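Superoxide dismutase (Chaetomium thermophilum, PDB 4BR6) catalyses the dismutation of superoxide into hydrogen peroxide and oxygen at a manganese site, and so probably protects cells from oxidative damage. Local coordinates at residues Leu72-Phe77 / Ala144-Val149. Sequence-based numbering, arbitrary orientation.
Sequences LNHTLF and ANQDPV. With MN3 (manganese (III) ion), chain I.
H74 binds the manganese ion through NE2 at 2.4 Å, together with H26, D160 and H164, and turns the CE1 edge of its imidazole toward the amide of Q146, whose NE2 lies near the ring plane, 3.5 Å from that carbon. The two flat groups are inclined by 46°. A hydrogen bond between H74 ND1 and G70 O helps fix the ring's rotation. The Q146 chain bends at chi2 (-62°), which curls its amide back toward the metal, where NE2 is hydrogen-bonded to Y34 OH and W126 NE1 donates to OE1.

A second donor to OE1 comes from helix 61-79: ND2 of N73 reaches Q146 OE1 at 3.3 Å, nearly straight (173°) and in the carbonyl plane. The same ND2 makes a weak bond, 3.1 Å long, to Q146 O, while N73 OD1 accepts from a water that accepts from V149 N. With an alanine here, the loop would probably lose both ND2 bonds and the water its helix-side partner, leaving W126 and Y34 to fix the amide. Outside this polar bridge, L72 CD2 packs against P148 CB at 4.0 Å. With Q146 in its second shell, this is the iron/manganese superoxide dismutase site, built between alpha-hairpin and C-terminal domains.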
loop_
_atom_site.group_PDB
_atom_site.type_symbol
_atom_site.label_atom_id
_atom_site.label_comp_id
_atom_site.label_asym_id
_atom_site.label_seq_id
_atom_site.Cartn_x
_atom_site.Cartn_y
_atom_site.Cartn_z
ATOM N N LEU B 72 6.801 8.808 -17.198
ATOM C CA LEU B 72 7.049 7.591 -17.991
ATOM C C LEU B 72 5.774 6.988 -18.566
ATOM O O LEU B 72 5.732 6.575 -19.728
ATOM C CB LEU B 72 7.746 6.504 -17.152
ATOM C CG LEU B 72 7.812 5.084 -17.759
ATOM C CD1 LEU B 72 8.565 5.031 -19.094
ATOM C CD2 LEU B 72 8.424 4.091 -16.779
ATOM N N ASN B 73 4.757 6.893 -17.724
ATOM C CA ASN B 73 3.535 6.195 -18.075
ATOM C C ASN B 73 2.779 6.915 -19.141
ATOM O O ASN B 73 2.303 6.299 -20.086
ATOM C CB ASN B 73 2.623 6.037 -16.865
ATOM C CG ASN B 73 3.175 5.090 -15.844
ATOM O OD1 ASN B 73 4.029 4.256 -16.139
ATOM N ND2 ASN B 73 2.674 5.197 -14.635
ATOM N N HIS B 74 2.651 8.223 -18.989
ATOM C CA HIS B 74 1.968 9.008 -20.005
ATOM C C HIS B 74 2.776 9.091 -21.286
ATOM O O HIS B 74 2.200 9.095 -22.374
ATOM C CB HIS B 74 1.649 10.394 -19.486
ATOM C CG HIS B 74 0.660 10.383 -18.371
ATOM N ND1 HIS B 74 1.019 10.118 -17.071
ATOM C CD2 HIS B 74 -0.679 10.548 -18.370
ATOM C CE1 HIS B 74 -0.057 10.159 -16.305
ATOM N NE2 HIS B 74 -1.099 10.424 -17.068
ATOM N N THR B 75 4.096 9.166 -21.162
ATOM C CA THR B 75 4.947 9.172 -22.346
ATOM C C THR B 75 4.660 7.957 -23.203
ATOM O O THR B 75 4.391 8.086 -24.397
ATOM C CB THR B 75 6.435 9.208 -21.998
ATOM O OG1 THR B 75 6.752 10.511 -21.495
ATOM C CG2 THR B 75 7.284 8.933 -23.241
ATOM N N LEU B 76 4.728 6.775 -22.601
ATOM C CA LEU B 76 4.410 5.548 -23.324
ATOM C C LEU B 76 2.958 5.507 -23.810
ATOM O O LEU B 76 2.691 5.013 -24.895
ATOM C CB LEU B 76 4.671 4.324 -22.455
ATOM C CG LEU B 76 6.115 4.071 -22.041
ATOM C CD1 LEU B 76 6.146 2.841 -21.148
ATOM C CD2 LEU B 76 7.020 3.885 -23.227
ATOM N N PHE B 77 2.029 6.007 -22.996
ATOM C CA PHE B 77 0.609 6.033 -23.357
ATOM C C PHE B 77 0.387 6.744 -24.705
ATOM O O PHE B 77 -0.215 6.183 -25.611
ATOM C CB PHE B 77 -0.214 6.720 -22.258
ATOM C CG PHE B 77 -1.711 6.555 -22.402
ATOM C CD1 PHE B 77 -2.278 5.338 -22.756
ATOM C CD2 PHE B 77 -2.562 7.622 -22.142
ATOM C CE1 PHE B 77 -3.645 5.205 -22.869
ATOM C CE2 PHE B 77 -3.937 7.477 -22.257
ATOM C CZ PHE B 77 -4.471 6.278 -22.614
ATOM N N ALA B 144 -1.014 0.616 -9.289
ATOM C CA ALA B 144 -1.790 1.634 -8.586
ATOM C C ALA B 144 -1.204 3.008 -8.889
ATOM O O ALA B 144 0.010 3.169 -8.986
ATOM C CB ALA B 144 -1.780 1.384 -7.082
ATOM N N ASN B 145 -2.078 3.992 -9.042
ATOM C CA ASN B 145 -1.663 5.378 -9.178
ATOM C C ASN B 145 -0.710 5.549 -10.363
ATOM O O ASN B 145 -1.124 5.315 -11.491
ATOM C CB ASN B 145 -1.105 5.874 -7.847
ATOM C CG ASN B 145 -2.113 5.741 -6.719
ATOM O OD1 ASN B 145 -3.318 5.818 -6.940
ATOM N ND2 ASN B 145 -1.625 5.531 -5.515
ATOM N N GLN B 146 0.539 5.942 -10.128
ATOM C CA GLN B 146 1.507 6.087 -11.223
ATOM C C GLN B 146 2.702 5.161 -11.087
ATOM O O GLN B 146 3.712 5.364 -11.754
ATOM C CB GLN B 146 2.018 7.527 -11.355
ATOM C CG GLN B 146 0.949 8.578 -11.617
ATOM C CD GLN B 146 0.190 8.380 -12.920
ATOM O OE1 GLN B 146 0.552 7.558 -13.768
ATOM N NE2 GLN B 146 -0.864 9.149 -13.092
ATOM N N ASP B 147 2.593 4.141 -10.242
ATOM C CA ASP B 147 3.675 3.184 -10.085
ATOM C C ASP B 147 4.021 2.581 -11.453
ATOM O O ASP B 147 3.127 2.227 -12.204
ATOM C CB ASP B 147 3.284 2.074 -9.115
ATOM C CG ASP B 147 3.019 2.585 -7.708
ATOM O OD1 ASP B 147 3.393 3.737 -7.399
ATOM O OD2 ASP B 147 2.435 1.829 -6.905
ATOM N N PRO B 148 5.319 2.489 -11.788
ATOM C CA PRO B 148 5.697 1.989 -13.117
ATOM C C PRO B 148 5.800 0.464 -13.263
ATOM O O PRO B 148 5.843 -0.268 -12.288
ATOM C CB PRO B 148 7.076 2.605 -13.331
ATOM C CG PRO B 148 7.611 2.817 -11.957
ATOM C CD PRO B 148 6.455 3.126 -11.095
ATOM N N VAL B 149 5.839 0.001 -14.509
ATOM C CA VAL B 149 6.183 -1.387 -14.816
ATOM C C VAL B 149 7.695 -1.477 -15.014
ATOM O O VAL B 149 8.209 -1.017 -16.034
ATOM C CB VAL B 149 5.499 -1.837 -16.108
ATOM C CG1 VAL B 149 5.907 -3.250 -16.490
ATOM C CG2 VAL B 149 3.988 -1.721 -15.954
HETATM MN MN MN3 I . -3.418 9.896 -16.772
HETATM O O HOH W 1 5.354 1.789 -16.528
HETATM O O HOH W 2 -2.889 9.489 -14.342
#